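Local coordinates for DUF416 domain-containing protein (Shewanella baltica, PDB 2Q9R) that is of unknown function, but belongs to the all-helical DUF416 family and binds benzoic acid in the crystal, in a pocket lined mainly by apolar side chains, at residues A[124-133]-A[148-158]; A[24-35]-A[94-105]. All blocks are in the same frame, centred on the assembly; numbering follows the deposited sequence.

Contact 1 (A[124-133]-A[148-158]). With BEZ (benzoic acid), chain E.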
loop_
_atom_site.group_PDB
_atom_site.type_symbol
_atom_site.label_atom_id
_atom_site.label_comp_id
_atom_site.label_asym_id
_atom_site.label_seq_id
_atom_site.Cartn_x
_atom_site.Cartn_y
_atom_site.Cartn_z
ATOM N N SER A 124 -1.313 -1.072 -16.202
ATOM C CA SER A 124 -0.909 -0.495 -14.928
ATOM C C SER A 124 -1.877 -0.866 -13.843
ATOM O O SER A 124 -1.434 -1.275 -12.773
ATOM C CB SER A 124 -0.786 1.030 -15.008
ATOM O OG SER A 124 -0.281 1.561 -13.785
ATOM N N SER A 125 -3.187 -0.725 -14.111
ATOM C CA SER A 125 -4.153 -1.019 -13.105
ATOM C C SER A 125 -4.257 -2.518 -12.811
ATOM O O SER A 125 -4.500 -2.921 -11.662
ATOM C CB SER A 125 -5.509 -0.355 -13.389
ATOM O OG SER A 125 -6.007 -0.753 -14.629
ATOM N N SER A 126 -4.078 -3.354 -13.814
ATOM C CA SER A 126 -4.134 -4.792 -13.561
ATOM C C SER A 126 -3.012 -5.274 -12.665
ATOM O O SER A 126 -3.201 -6.192 -11.876
ATOM C CB SER A 126 -4.066 -5.551 -14.876
ATOM O OG SER A 126 -5.139 -5.120 -15.686
ATOM N N THR A 127 -1.825 -4.692 -12.824
ATOM C CA THR A 127 -0.713 -5.043 -11.965
ATOM C C THR A 127 -1.117 -4.851 -10.510
ATOM O O THR A 127 -0.873 -5.705 -9.636
ATOM C CB THR A 127 0.576 -4.220 -12.318
ATOM O OG1 THR A 127 0.931 -4.502 -13.671
ATOM C CG2 THR A 127 1.720 -4.616 -11.442
ATOM N N VAL A 128 -1.777 -3.740 -10.257
ATOM C CA VAL A 128 -2.239 -3.427 -8.874
ATOM C C VAL A 128 -3.346 -4.389 -8.388
ATOM O O VAL A 128 -3.293 -4.900 -7.264
ATOM C CB VAL A 128 -2.715 -1.994 -8.765
ATOM C CG1 VAL A 128 -3.158 -1.710 -7.287
ATOM C CG2 VAL A 128 -1.597 -1.068 -9.214
ATOM N N ALA A 129 -4.338 -4.659 -9.227
ATOM C CA ALA A 129 -5.371 -5.634 -8.836
ATOM C C ALA A 129 -4.777 -7.017 -8.578
ATOM O O ALA A 129 -5.217 -7.701 -7.673
ATOM C CB ALA A 129 -6.442 -5.714 -9.882
ATOM N N ASN A 130 -3.793 -7.432 -9.380
ATOM C CA ASN A 130 -3.236 -8.784 -9.286
ATOM C C ASN A 130 -2.455 -8.940 -8.002
ATOM O O ASN A 130 -2.527 -9.983 -7.346
ATOM C CB ASN A 130 -2.312 -9.109 -10.461
ATOM C CG ASN A 130 -3.047 -9.331 -11.742
ATOM O OD1 ASN A 130 -4.249 -9.619 -11.759
ATOM N ND2 ASN A 130 -2.335 -9.181 -12.841
ATOM N N TYR A 131 -1.755 -7.872 -7.633
ATOM C CA TYR A 131 -1.042 -7.776 -6.364
ATOM C C TYR A 131 -1.990 -7.962 -5.194
ATOM O O TYR A 131 -1.745 -8.800 -4.339
ATOM C CB TYR A 131 -0.313 -6.431 -6.254
ATOM C CG TYR A 131 0.477 -6.266 -4.978
ATOM C CD1 TYR A 131 1.678 -6.916 -4.814
ATOM C CD2 TYR A 131 0.023 -5.462 -3.934
ATOM C CE1 TYR A 131 2.397 -6.789 -3.657
ATOM C CE2 TYR A 131 0.753 -5.322 -2.756
ATOM C CZ TYR A 131 1.949 -5.987 -2.646
ATOM O OH TYR A 131 2.729 -5.908 -1.533
ATOM N N ILE A 132 -3.087 -7.200 -5.190
ATOM C CA ILE A 132 -4.117 -7.293 -4.145
ATOM C C ILE A 132 -4.759 -8.665 -4.143
ATOM O O ILE A 132 -4.912 -9.286 -3.086
ATOM C CB ILE A 132 -5.200 -6.246 -4.345
ATOM C CG1 ILE A 132 -4.627 -4.834 -4.109
ATOM C CG2 ILE A 132 -6.418 -6.542 -3.435
ATOM C CD1 ILE A 132 -5.501 -3.693 -4.576
ATOM N N GLU A 133 -5.089 -9.155 -5.332
ATOM C CA GLU A 133 -5.804 -10.438 -5.460
ATOM C C GLU A 133 -4.904 -11.650 -5.173
ATOM O O GLU A 133 -5.394 -12.686 -4.719
ATOM C CB GLU A 133 -6.505 -10.559 -6.814
ATOM C CG GLU A 133 -7.796 -9.760 -6.960
ATOM C CD GLU A 133 -8.137 -9.473 -8.420
ATOM O OE1 GLU A 133 -7.663 -10.200 -9.299
ATOM O OE2 GLU A 133 -8.824 -8.493 -8.733
ATOM N N PHE A 148 -14.118 -4.745 -3.276
ATOM C CA PHE A 148 -13.108 -5.299 -2.391
ATOM C C PHE A 148 -11.708 -4.830 -2.782
ATOM O O PHE A 148 -10.919 -4.408 -1.939
ATOM C CB PHE A 148 -13.156 -6.823 -2.427
ATOM C CG PHE A 148 -12.073 -7.472 -1.652
ATOM C CD1 PHE A 148 -12.189 -7.633 -0.287
ATOM C CD2 PHE A 148 -10.932 -7.937 -2.284
ATOM C CE1 PHE A 148 -11.169 -8.238 0.442
ATOM C CE2 PHE A 148 -9.933 -8.563 -1.575
ATOM C CZ PHE A 148 -10.029 -8.699 -0.209
ATOM N N VAL A 149 -11.407 -4.872 -4.068
ATOM C CA VAL A 149 -10.112 -4.380 -4.539
ATOM C C VAL A 149 -9.939 -2.882 -4.201
ATOM O O VAL A 149 -8.875 -2.452 -3.702
ATOM C CB VAL A 149 -9.923 -4.677 -6.045
ATOM C CG1 VAL A 149 -8.606 -4.099 -6.548
ATOM C CG2 VAL A 149 -9.968 -6.215 -6.301
ATOM N N PHE A 150 -10.975 -2.077 -4.417
ATOM C CA PHE A 150 -10.845 -0.640 -4.167
ATOM C C PHE A 150 -10.827 -0.265 -2.695
ATOM O O PHE A 150 -10.567 0.894 -2.371
ATOM C CB PHE A 150 -11.896 0.187 -4.931
ATOM C CG PHE A 150 -11.511 0.448 -6.357
ATOM C CD1 PHE A 150 -11.712 -0.536 -7.332
ATOM C CD2 PHE A 150 -10.903 1.644 -6.730
ATOM C CE1 PHE A 150 -11.347 -0.336 -8.652
ATOM C CE2 PHE A 150 -10.520 1.849 -8.067
ATOM C CZ PHE A 150 -10.745 0.844 -9.029
ATOM N N ALA A 151 -11.086 -1.218 -1.793
ATOM C CA ALA A 151 -10.959 -0.958 -0.361
ATOM C C ALA A 151 -9.490 -0.906 0.035
ATOM O O ALA A 151 -9.178 -0.667 1.189
ATOM C CB ALA A 151 -11.640 -2.044 0.419
ATOM N N HIS A 152 -8.592 -1.197 -0.912
ATOM C CA HIS A 152 -7.169 -1.216 -0.631
ATOM C C HIS A 152 -6.551 0.084 -1.119
ATOM O O HIS A 152 -6.722 0.444 -2.245
ATOM C CB HIS A 152 -6.511 -2.368 -1.364
ATOM C CG HIS A 152 -6.889 -3.719 -0.836
ATOM N ND1 HIS A 152 -8.153 -4.243 -0.986
ATOM C CD2 HIS A 152 -6.165 -4.658 -0.180
ATOM C CE1 HIS A 152 -8.204 -5.423 -0.396
ATOM N NE2 HIS A 152 -7.012 -5.701 0.097
ATOM N N GLU A 153 -5.838 0.777 -0.249
ATOM C CA GLU A 153 -5.345 2.114 -0.573
ATOM C C GLU A 153 -4.486 2.181 -1.852
ATOM O O GLU A 153 -4.556 3.158 -2.614
ATOM C CB GLU A 153 -4.581 2.662 0.627
ATOM C CG GLU A 153 -4.193 4.126 0.531
ATOM C CD GLU A 153 -5.355 5.086 0.661
ATOM O OE1 GLU A 153 -6.485 4.675 1.027
ATOM O OE2 GLU A 153 -5.127 6.289 0.406
ATOM N N VAL A 154 -3.682 1.158 -2.095
ATOM C CA VAL A 154 -2.872 1.139 -3.298
ATOM C C VAL A 154 -3.728 1.221 -4.580
ATOM O O VAL A 154 -3.322 1.861 -5.552
ATOM C CB VAL A 154 -1.936 -0.095 -3.286
ATOM C CG1 VAL A 154 -2.708 -1.362 -3.560
ATOM C CG2 VAL A 154 -0.785 0.065 -4.221
HETATM N N MSE A 155 -4.909 0.588 -4.596
HETATM C CA MSE A 155 -5.741 0.693 -5.787
HETATM C C MSE A 155 -6.379 2.082 -5.901
HETATM O O MSE A 155 -6.514 2.637 -7.000
HETATM C CB MSE A 155 -6.839 -0.365 -5.852
HETATM C CG MSE A 155 -7.718 -0.201 -7.108
HETATM SE SE MSE A 155 -6.741 -0.358 -8.779
HETATM C CE MSE A 155 -6.788 -1.994 -8.490
ATOM N N GLU A 156 -6.806 2.637 -4.782
ATOM C CA GLU A 156 -7.391 3.966 -4.787
ATOM C C GLU A 156 -6.361 4.971 -5.276
ATOM O O GLU A 156 -6.698 5.893 -5.991
ATOM C CB GLU A 156 -7.847 4.354 -3.371
ATOM C CG GLU A 156 -8.667 5.647 -3.321
ATOM C CD GLU A 156 -9.953 5.581 -4.193
ATOM O OE1 GLU A 156 -10.647 4.511 -4.208
ATOM O OE2 GLU A 156 -10.253 6.607 -4.868
ATOM N N GLU A 157 -5.103 4.784 -4.889
ATOM C CA GLU A 157 -3.998 5.623 -5.346
ATOM C C GLU A 157 -3.746 5.482 -6.834
ATOM O O GLU A 157 -3.529 6.467 -7.540
ATOM C CB GLU A 157 -2.741 5.313 -4.527
ATOM C CG GLU A 157 -2.807 6.011 -3.171
ATOM C CD GLU A 157 -1.594 5.822 -2.256
ATOM O OE1 GLU A 157 -0.555 5.267 -2.693
ATOM O OE2 GLU A 157 -1.683 6.253 -1.075
ATOM N N GLU A 158 -3.779 4.251 -7.322
ATOM C CA GLU A 158 -3.712 4.020 -8.755
ATOM C C GLU A 158 -4.771 4.807 -9.519
ATOM O O GLU A 158 -4.460 5.537 -10.469
ATOM C CB GLU A 158 -3.803 2.524 -9.057
ATOM C CG GLU A 158 -3.752 2.149 -10.543
ATOM C CD GLU A 158 -2.366 2.286 -11.178
ATOM O OE1 GLU A 158 -1.384 2.554 -10.470
ATOM O OE2 GLU A 158 -2.267 2.129 -12.409
HETATM C C BEZ E . -7.076 -8.659 2.118
HETATM O O1 BEZ E . -6.402 -7.772 1.502
HETATM O O2 BEZ E . -7.205 -9.844 1.681
HETATM C C1 BEZ E . -7.759 -8.296 3.392
HETATM C C2 BEZ E . -9.043 -8.815 3.682
HETATM C C3 BEZ E . -9.653 -8.448 4.880
HETATM C C4 BEZ E . -8.998 -7.599 5.769
HETATM C C5 BEZ E . -7.732 -7.093 5.468
HETATM C C6 BEZ E . -7.091 -7.451 4.269
#

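Contact 2 (A[24-35]-A[94-105])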
loop_
_atom_site.group_PDB
_atom_site.type_symbol
_atom_site.label_atom_id
_atom_site.label_comp_id
_atom_site.label_asym_id
_atom_site.label_seq_id
_atom_site.Cartn_x
_atom_site.Cartn_y
_atom_site.Cartn_z
ATOM N N ALA A 24 1.060 7.426 -21.239
ATOM C CA ALA A 24 1.602 6.055 -21.178
ATOM C C ALA A 24 3.089 6.031 -20.780
ATOM O O ALA A 24 3.537 5.178 -19.991
ATOM C CB ALA A 24 1.382 5.354 -22.569
ATOM N N THR A 25 3.861 6.991 -21.266
ATOM C CA THR A 25 5.271 7.104 -20.867
ATOM C C THR A 25 5.386 7.319 -19.365
ATOM O O THR A 25 6.160 6.630 -18.723
ATOM C CB THR A 25 5.968 8.214 -21.620
ATOM O OG1 THR A 25 5.820 7.909 -23.017
ATOM C CG2 THR A 25 7.495 8.316 -21.289
ATOM N N ALA A 26 4.605 8.269 -18.843
ATOM C CA ALA A 26 4.581 8.561 -17.401
ATOM C C ALA A 26 4.216 7.297 -16.569
ATOM O O ALA A 26 4.834 7.002 -15.530
ATOM C CB ALA A 26 3.584 9.718 -17.124
ATOM N N LEU A 27 3.174 6.581 -16.981
ATOM C CA LEU A 27 2.842 5.309 -16.348
ATOM C C LEU A 27 3.974 4.269 -16.436
ATOM O O LEU A 27 4.185 3.519 -15.519
ATOM C CB LEU A 27 1.527 4.717 -16.912
ATOM C CG LEU A 27 0.224 5.434 -16.556
ATOM C CD1 LEU A 27 -0.968 4.587 -16.977
ATOM C CD2 LEU A 27 0.147 5.863 -15.020
ATOM N N CYS A 28 4.705 4.208 -17.526
ATOM C CA CYS A 28 5.745 3.192 -17.651
ATOM C C CYS A 28 6.901 3.524 -16.753
ATOM O O CYS A 28 7.502 2.642 -16.199
ATOM C CB CYS A 28 6.252 3.070 -19.074
ATOM S SG CYS A 28 5.125 2.242 -20.180
ATOM N N GLN A 29 7.219 4.815 -16.646
ATOM C CA GLN A 29 8.270 5.264 -15.781
ATOM C C GLN A 29 7.955 4.861 -14.339
ATOM O O GLN A 29 8.818 4.431 -13.641
ATOM C CB GLN A 29 8.469 6.773 -15.866
ATOM C CG GLN A 29 9.513 7.306 -14.916
ATOM C CD GLN A 29 10.902 6.916 -15.318
ATOM O OE1 GLN A 29 11.252 7.114 -16.442
ATOM N NE2 GLN A 29 11.686 6.338 -14.420
ATOM N N ARG A 30 6.713 5.024 -13.927
ATOM C CA ARG A 30 6.293 4.739 -12.573
ATOM C C ARG A 30 6.451 3.263 -12.147
ATOM O O ARG A 30 6.678 2.974 -10.983
ATOM C CB ARG A 30 4.834 5.235 -12.441
ATOM C CG ARG A 30 4.193 5.059 -11.113
ATOM C CD ARG A 30 2.969 5.968 -11.013
ATOM N NE ARG A 30 2.082 5.603 -9.938
ATOM C CZ ARG A 30 1.004 4.821 -10.053
ATOM N NH1 ARG A 30 0.644 4.282 -11.215
ATOM N NH2 ARG A 30 0.274 4.575 -8.988
HETATM N N MSE A 31 6.364 2.351 -13.106
HETATM C CA MSE A 31 6.572 0.926 -12.884
HETATM C C MSE A 31 8.044 0.481 -12.680
HETATM O O MSE A 31 8.293 -0.627 -12.169
HETATM C CB MSE A 31 6.037 0.158 -14.101
HETATM C CG MSE A 31 4.538 0.305 -14.414
HETATM SE SE MSE A 31 4.143 -0.476 -16.135
HETATM C CE MSE A 31 2.641 0.536 -16.564
ATOM N N LEU A 32 9.021 1.308 -13.063
ATOM C CA LEU A 32 10.410 0.873 -13.032
ATOM C C LEU A 32 10.909 0.224 -11.713
ATOM O O LEU A 32 11.651 -0.759 -11.741
ATOM C CB LEU A 32 11.320 2.035 -13.425
ATOM C CG LEU A 32 12.817 1.788 -13.545
ATOM C CD1 LEU A 32 13.107 0.641 -14.567
ATOM C CD2 LEU A 32 13.554 3.095 -13.951
ATOM N N PRO A 33 10.585 0.817 -10.562
ATOM C CA PRO A 33 11.040 0.200 -9.305
ATOM C C PRO A 33 10.678 -1.271 -9.138
ATOM O O PRO A 33 11.406 -2.027 -8.491
ATOM C CB PRO A 33 10.365 1.051 -8.250
ATOM C CG PRO A 33 10.239 2.400 -8.905
ATOM C CD PRO A 33 9.855 2.075 -10.311
ATOM N N ASN A 34 9.553 -1.678 -9.708
ATOM C CA ASN A 34 9.157 -3.047 -9.636
ATOM C C ASN A 34 10.207 -3.937 -10.311
ATOM O O ASN A 34 10.575 -4.985 -9.792
ATOM C CB ASN A 34 7.797 -3.237 -10.302
ATOM C CG ASN A 34 6.664 -2.485 -9.608
ATOM O OD1 ASN A 34 6.691 -2.197 -8.394
ATOM N ND2 ASN A 34 5.641 -2.155 -10.395
ATOM N N TYR A 35 10.671 -3.532 -11.484
ATOM C CA TYR A 35 11.674 -4.321 -12.222
ATOM C C TYR A 35 12.991 -4.278 -11.453
ATOM O O TYR A 35 13.638 -5.307 -11.224
ATOM C CB TYR A 35 11.806 -3.860 -13.672
ATOM C CG TYR A 35 12.696 -4.764 -14.447
ATOM C CD1 TYR A 35 14.096 -4.656 -14.334
ATOM C CD2 TYR A 35 12.168 -5.762 -15.267
ATOM C CE1 TYR A 35 14.913 -5.488 -14.986
ATOM C CE2 TYR A 35 13.000 -6.602 -15.973
ATOM C CZ TYR A 35 14.364 -6.461 -15.830
ATOM O OH TYR A 35 15.167 -7.319 -16.499
ATOM N N PRO A 94 5.003 -8.354 -11.436
ATOM C CA PRO A 94 5.158 -6.928 -11.743
ATOM C C PRO A 94 6.389 -6.549 -12.590
ATOM O O PRO A 94 6.318 -5.589 -13.379
ATOM C CB PRO A 94 5.185 -6.242 -10.355
ATOM C CG PRO A 94 5.246 -7.321 -9.334
ATOM C CD PRO A 94 4.947 -8.638 -9.995
ATOM N N ALA A 95 7.502 -7.263 -12.423
ATOM C CA ALA A 95 8.703 -7.028 -13.237
ATOM C C ALA A 95 8.405 -7.264 -14.712
ATOM O O ALA A 95 8.723 -6.422 -15.547
ATOM C CB ALA A 95 9.874 -7.907 -12.772
HETATM N N MSE A 96 7.793 -8.411 -15.018
HETATM C CA MSE A 96 7.370 -8.720 -16.366
HETATM C C MSE A 96 6.465 -7.645 -16.968
HETATM O O MSE A 96 6.627 -7.271 -18.136
HETATM C CB MSE A 96 6.657 -10.075 -16.383
HETATM C CG MSE A 96 6.271 -10.541 -17.745
HETATM SE SE MSE A 96 5.328 -12.196 -17.662
HETATM C CE MSE A 96 5.633 -12.765 -15.671
ATOM N N ASP A 97 5.513 -7.178 -16.159
ATOM C CA ASP A 97 4.523 -6.196 -16.577
ATOM C C ASP A 97 5.211 -4.869 -16.917
ATOM O O ASP A 97 4.852 -4.228 -17.876
ATOM C CB ASP A 97 3.496 -5.932 -15.457
ATOM C CG ASP A 97 2.526 -7.096 -15.183
ATOM O OD1 ASP A 97 2.477 -8.107 -15.916
ATOM O OD2 ASP A 97 1.732 -6.945 -14.220
ATOM N N ALA A 98 6.216 -4.506 -16.122
ATOM C CA ALA A 98 7.002 -3.279 -16.315
ATOM C C ALA A 98 7.729 -3.283 -17.642
ATOM O O ALA A 98 7.641 -2.323 -18.398
ATOM C CB ALA A 98 8.013 -3.086 -15.208
ATOM N N VAL A 99 8.447 -4.364 -17.919
ATOM C CA VAL A 99 9.210 -4.439 -19.195
ATOM C C VAL A 99 8.225 -4.605 -20.362
ATOM O O VAL A 99 8.376 -3.944 -21.427
ATOM C CB VAL A 99 10.403 -5.497 -19.119
ATOM C CG1 VAL A 99 9.921 -6.865 -18.695
ATOM C CG2 VAL A 99 11.185 -5.575 -20.440
ATOM N N VAL A 100 7.153 -5.376 -20.157
ATOM C CA VAL A 100 6.191 -5.601 -21.250
ATOM C C VAL A 100 5.423 -4.303 -21.623
ATOM O O VAL A 100 5.135 -4.037 -22.811
ATOM C CB VAL A 100 5.215 -6.780 -20.939
ATOM C CG1 VAL A 100 4.008 -6.752 -21.854
ATOM C CG2 VAL A 100 5.947 -8.160 -21.003
ATOM N N ALA A 101 5.120 -3.486 -20.633
ATOM C CA ALA A 101 4.558 -2.128 -20.882
ATOM C C ALA A 101 5.445 -1.254 -21.768
ATOM O O ALA A 101 4.981 -0.597 -22.679
ATOM C CB ALA A 101 4.303 -1.418 -19.546
ATOM N N ILE A 102 6.731 -1.222 -21.451
ATOM C CA ILE A 102 7.667 -0.425 -22.208
ATOM C C ILE A 102 7.745 -0.978 -23.618
ATOM O O ILE A 102 7.691 -0.202 -24.592
ATOM C CB ILE A 102 9.064 -0.373 -21.529
ATOM C CG1 ILE A 102 8.934 0.343 -20.177
ATOM C CG2 ILE A 102 10.044 0.346 -22.436
ATOM C CD1 ILE A 102 10.104 0.115 -19.191
ATOM N N SER A 103 7.815 -2.301 -23.742
ATOM C CA SER A 103 7.855 -2.916 -25.063
ATOM C C SER A 103 6.603 -2.588 -25.874
ATOM O O SER A 103 6.699 -2.265 -27.045
ATOM C CB SER A 103 7.999 -4.432 -24.973
ATOM O OG SER A 103 9.167 -4.816 -24.272
ATOM N N THR A 104 5.430 -2.737 -25.252
ATOM C CA THR A 104 4.143 -2.408 -25.880
ATOM C C THR A 104 4.096 -0.933 -26.334
ATOM O O THR A 104 3.717 -0.632 -27.445
ATOM C CB THR A 104 2.989 -2.694 -24.901
ATOM O OG1 THR A 104 3.070 -4.061 -24.478
ATOM C CG2 THR A 104 1.620 -2.403 -25.526
ATOM N N LEU A 105 4.532 -0.019 -25.481
ATOM C CA LEU A 105 4.545 1.407 -25.860
ATOM C C LEU A 105 5.489 1.727 -27.024
ATOM O O LEU A 105 5.116 2.479 -27.961
ATOM C CB LEU A 105 4.867 2.260 -24.621
ATOM C CG LEU A 105 5.047 3.742 -24.885
ATOM C CD1 LEU A 105 3.824 4.336 -25.669
ATOM C CD2 LEU A 105 5.297 4.442 -23.542
HETATM O O HOH W 1 5.063 -3.073 -12.988
#

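Contact 1 (A[124-133]-A[148-158])
Phe148 meets Ile132 only loosely, its ring atom CE2 lying 4.5 Å from Ile132 CG2, while the edge of the ring turns, near its own plane, to O2 of the benzoic acid. Val149 uses both branches: CG1 comes within 3.7 Å of Ile132 CD1 and also faces Ala129 CB, and CG2 lies beside the carboxylate of Glu133, whose extended chain crosses the valine at about a right angle. After the break between helices 142-150 and 153-170 comes His152, at the N-cap position. Ile132 CG2 stands over the centre of its imidazole face, 3.6 Å from the ring centroid and almost on the normal, a CH-pi contact. ND1 gives its proton to Phe148 O at 2.9 Å, within the ring plane, which fixes the ring's rotation and presents NE2 to the ligand: NE2 to benzoic acid O1 is 2.6 Å, with a nearly straight N-H...O angle of 174°. With an alanine here, the benzoic acid would probably lose this donor and Ile132 CG2 the ring face it rests on. From Glu153 onward the chain runs back along helix 120-136 as one arm of an antiparallel helix pair; the axes of 124-133 and 153-158 are at 173°. Val154 points CG1 at Val128 CG1, tip to tip at 3.8 Å. Selenomethionine Met155 is a knob in the hole formed by Ser125, Val128, Ala129 and Ile132; bends at chi2 and chi3 curl its CE back to within 3.7 Å of Ala129 N. Glu158 bends at chi2 (73°), which brings its carboxylate across Val128 CG2 to Ser124, where OG donates to OE2 in a bond modelled very short, 2.5 Å. Gln162 also donates to OE2 of this buried carboxylate.

Contact 2 (A[24-35]-A[94-105])
Tyr35 lies against Ala95 with its ring edge, not its face: CD2 approaches Ala95 O at 3.5 Å, with the oxygen close to the ring plane. CG is anti to the backbone N (chi1 -173°), which carries the ring past Ala95 CB toward Val99 CG1, a branch it meets obliquely, and its hydroxyl ends at Asn80 O. Nearby, Asn34 crosses Pro94 at about a right angle, the two CB atoms 4.0 Å apart. Its amide is turned so that ND2 donates to a water at 2.8 Å, and the same water donates to Pro94 O, also 2.8 Å away, bridging the Asn34 side-chain amide and that backbone carbonyl. The amide has further partners: Ser193 OG at OD1 and Asn194 OD1 at ND2. Segments 24-35 and 94-105 belong to a close, antiparallel packing of helices 17-42 and 92-111 near the middle of the chain; the axes of the two segments approach to 7.8 Å and cross at -144°. Small residues on the facing side of helix 92-111, Ala95, Ala98 and Ala101, are consistent with so close an approach. Helix 17-42 is kinked at Pro33, which has no N-H to give to the turn before, while Asn34 N bonds Met31 O instead. Selenomethionine Met31 sets CB against Ala98 CB, then runs extended until SE lies 3.5 Å from Ala101 CB. Cys28 SG reaches the same Ala101 methyl from a direction roughly at right angles to the selenium, at 3.8 Å, while its CB rests on Ile102 CG1. Farther on, Leu105 turns CD2 across Thr25 at about a right angle, 3.5 Å from Thr25 OG1, the hydroxyl itself being bonded to Gln21 O, and both leucine methyls touch Ala24 CB. Helix 47-62 flanks the pair, Leu54 packing on Cys28 and Trp58 on Thr25.

In the fold
Contacts 1 and 2 lie about 16 Å apart, centre to centre, and touch directly. Helix 120-136 is tied to helix 92-111 by a probable hydrogen bond between Thr127 OG1 and Asp97 OD2 (2.6 Å), and helix 153-170 to helix 17-42 by the salt bridge from Arg30 NH1 to Glu158 OE1 (2.8 Å). Between these links Ser124 CB packs on Met31 CE at 3.8 Å. His152 and Phe148 of contact 1 meet one benzoic acid, while Tyr131 of contact 1 and Asn34 and Pro94 of contact 2 line the pocket of another. Tyr131 packs on His152 of the second subunit, consistent with each benzoic acid lying near the subunit interface and drawing its histidine from the partner.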